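Local coordinates for protein SAM-dependent O-methyltransferase (PDB 2HNK) that probably transfers a methyl group from S-adenosylmethionine to a hydroxyl oxygen of its substrate, and binds the spent cofactor S-adenosylhomocysteine, at residues P46-G49 / Q50-I54. Sequence-based numbering, arbitrary orientation.
Sequences PEEG and QFLNI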
ATOM      1  N   PRO C  46      -7.562   9.361  -9.509  1.00 31.90           N
ATOM      2  CA  PRO C  46      -7.014  10.139  -8.395  1.00 30.76           C
ATOM      3  C   PRO C  46      -6.841   9.326  -7.098  1.00 29.33           C
ATOM      4  O   PRO C  46      -5.947   9.617  -6.312  1.00 28.83           O
ATOM      5  CB  PRO C  46      -8.029  11.274  -8.213  1.00 30.77           C
ATOM      6  CG  PRO C  46      -9.253  10.821  -8.891  1.00 31.32           C
ATOM      7  CD  PRO C  46      -8.852   9.898  -9.977  1.00 31.85           C
ATOM      8  N   GLU C  47      -7.694   8.325  -6.900  1.00 28.05           N
ATOM      9  CA  GLU C  47      -7.546   7.340  -5.834  1.00 26.92           C
ATOM     10  C   GLU C  47      -6.219   6.596  -5.958  1.00 25.88           C
ATOM     11  O   GLU C  47      -5.474   6.477  -4.990  1.00 25.11           O
ATOM     12  CB  GLU C  47      -8.703   6.331  -5.855  1.00 27.02           C
ATOM     13  CG  GLU C  47     -10.084   6.871  -5.458  1.00 28.51           C
ATOM     14  CD  GLU C  47     -10.826   7.565  -6.595  1.00 30.46           C
ATOM     15  OE1 GLU C  47     -11.953   8.052  -6.343  1.00 30.76           O
ATOM     16  OE2 GLU C  47     -10.295   7.630  -7.731  1.00 29.89           O
ATOM     17  N   GLU C  48      -5.928   6.080  -7.150  1.00 24.78           N
ATOM     18  CA  GLU C  48      -4.648   5.425  -7.364  1.00 24.04           C
ATOM     19  C   GLU C  48      -3.490   6.402  -7.143  1.00 23.25           C
ATOM     20  O   GLU C  48      -2.488   6.040  -6.537  1.00 22.58           O
ATOM     21  CB  GLU C  48      -4.549   4.772  -8.739  1.00 23.80           C
ATOM     22  CG  GLU C  48      -3.154   4.222  -8.992  1.00 24.05           C
ATOM     23  CD  GLU C  48      -3.019   3.406 -10.249  1.00 24.06           C
ATOM     24  OE1 GLU C  48      -1.956   2.792 -10.400  1.00 24.75           O
ATOM     25  OE2 GLU C  48      -3.952   3.362 -11.073  1.00 25.12           O
ATOM     26  N   GLY C  49      -3.654   7.632  -7.624  1.00 22.93           N
ATOM     27  CA  GLY C  49      -2.711   8.713  -7.353  1.00 22.91           C
ATOM     28  C   GLY C  49      -2.358   8.845  -5.880  1.00 22.86           C
ATOM     29  O   GLY C  49      -1.178   8.865  -5.518  1.00 22.34           O
ATOM     30  N   GLN C  50      -3.390   8.892  -5.039  1.00 22.97           N
ATOM     31  CA  GLN C  50      -3.235   9.001  -3.586  1.00 23.69           C
ATOM     32  C   GLN C  50      -2.544   7.790  -2.970  1.00 23.24           C
ATOM     33  O   GLN C  50      -1.779   7.917  -1.998  1.00 22.74           O
ATOM     34  CB  GLN C  50      -4.590   9.237  -2.906  1.00 23.99           C
ATOM     35  CG  GLN C  50      -4.910  10.687  -2.658  1.00 27.21           C
ATOM     36  CD  GLN C  50      -3.899  11.349  -1.753  1.00 31.04           C
ATOM     37  OE1 GLN C  50      -3.076  12.138  -2.215  1.00 34.60           O
ATOM     38  NE2 GLN C  50      -3.934  11.019  -0.461  1.00 33.20           N
ATOM     39  N   PHE C  51      -2.837   6.625  -3.540  1.00 22.58           N
ATOM     40  CA  PHE C  51      -2.200   5.378  -3.162  1.00 22.34           C
ATOM     41  C   PHE C  51      -0.692   5.451  -3.421  1.00 22.25           C
ATOM     42  O   PHE C  51       0.106   5.114  -2.551  1.00 21.65           O
ATOM     43  CB  PHE C  51      -2.870   4.229  -3.924  1.00 22.46           C
ATOM     44  CG  PHE C  51      -2.384   2.852  -3.540  1.00 22.84           C
ATOM     45  CD1 PHE C  51      -2.445   2.409  -2.218  1.00 21.91           C
ATOM     46  CD2 PHE C  51      -1.907   1.981  -4.520  1.00 22.24           C
ATOM     47  CE1 PHE C  51      -2.015   1.139  -1.875  1.00 20.90           C
ATOM     48  CE2 PHE C  51      -1.472   0.706  -4.180  1.00 22.57           C
ATOM     49  CZ  PHE C  51      -1.530   0.286  -2.852  1.00 22.54           C
ATOM     50  N   LEU C  52      -0.314   5.916  -4.611  1.00 22.56           N
ATOM     51  CA  LEU C  52       1.098   6.112  -4.969  1.00 23.06           C
ATOM     52  C   LEU C  52       1.756   7.151  -4.046  1.00 23.33           C
ATOM     53  O   LEU C  52       2.878   6.966  -3.591  1.00 22.58           O
ATOM     54  CB  LEU C  52       1.241   6.523  -6.443  1.00 22.85           C
ATOM     55  CG  LEU C  52       0.664   5.586  -7.519  1.00 22.86           C
ATOM     56  CD1 LEU C  52       0.808   6.189  -8.916  1.00 22.16           C
ATOM     57  CD2 LEU C  52       1.280   4.194  -7.462  1.00 21.41           C
ATOM     58  N   ASN C  53       1.025   8.230  -3.773  1.00 23.86           N
ATOM     59  CA  ASN C  53       1.463   9.262  -2.853  1.00 24.62           C
ATOM     60  C   ASN C  53       1.819   8.687  -1.474  1.00 24.53           C
ATOM     61  O   ASN C  53       2.955   8.829  -1.023  1.00 24.47           O
ATOM     62  CB  ASN C  53       0.408  10.376  -2.761  1.00 25.23           C
ATOM     63  CG  ASN C  53       0.909  11.604  -2.013  1.00 26.69           C
ATOM     64  OD1 ASN C  53       1.015  11.598  -0.794  1.00 29.57           O
ATOM     65  ND2 ASN C  53       1.202  12.667  -2.748  1.00 28.98           N
ATOM     66  N   ILE C  54       0.872   8.000  -0.834  1.00 24.32           N
ATOM     67  CA  ILE C  54       1.106   7.449   0.501  1.00 24.32           C
ATOM     68  C   ILE C  54       2.244   6.420   0.520  1.00 23.90           C
ATOM     69  O   ILE C  54       3.083   6.424   1.424  1.00 23.31           O
ATOM     70  CB  ILE C  54      -0.207   6.913   1.171  1.00 24.59           C
ATOM     71  CG1 ILE C  54      -0.089   6.936   2.693  1.00 25.74           C
ATOM     72  CG2 ILE C  54      -0.580   5.507   0.704  1.00 25.19           C
ATOM     73  CD1 ILE C  54      -0.899   8.019   3.340  1.00 27.18           C
TER
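Pro-46 opens helix 46-59 and accepts a hydrogen bond at its O from the N of Gln-50, 2.9 Å away, with the donor tilted 29° from the carbonyl plane. The first carbons of the Gln-50 side chain lie beside the same oxygen, CG 3.9 Å from Pro-46 O. From there the chain bends at chi2 (-61°), its end leads away from the first turn, and NE2 is hydrogen-bonded to the O of Val-216 of the second subunit. Glu-47 O accepts a hydrogen bond from Phe-51 N at 3.0 Å, while the Glu-47 carboxylate makes a weak, long ion pair with Lys-4 of that subunit. At Glu-48 the contact involves side chains as well. Glu-48 O accepts a hydrogen bond from Leu-52 N, the straightest of the four (N-H...O 164°). Glu-48 O also lies 3.3 Å from Leu-52 CG and touches Phe-51 CB. With CG anti to its carbonyl carbon, Leu-52 meets the extended Glu-48 chain loosely, Leu-52 CG 4.3 Å from Glu-48 CG. Phe-51 CG is instead anti to N, and its ring packs on Val-225 and Leu-227 of strand 225-230. Gly-49 O closes the series, accepting a hydrogen bond from Asn-53 N at 2.9 Å. Four successive i+4 to i backbone bonds are the signature of an alpha-helix, here the N-terminal turns of helix 46-59 in a Rossmann-like methyltransferase fold, where Leu-52 touches Ser-74, a residue of the S-adenosylhomocysteine site.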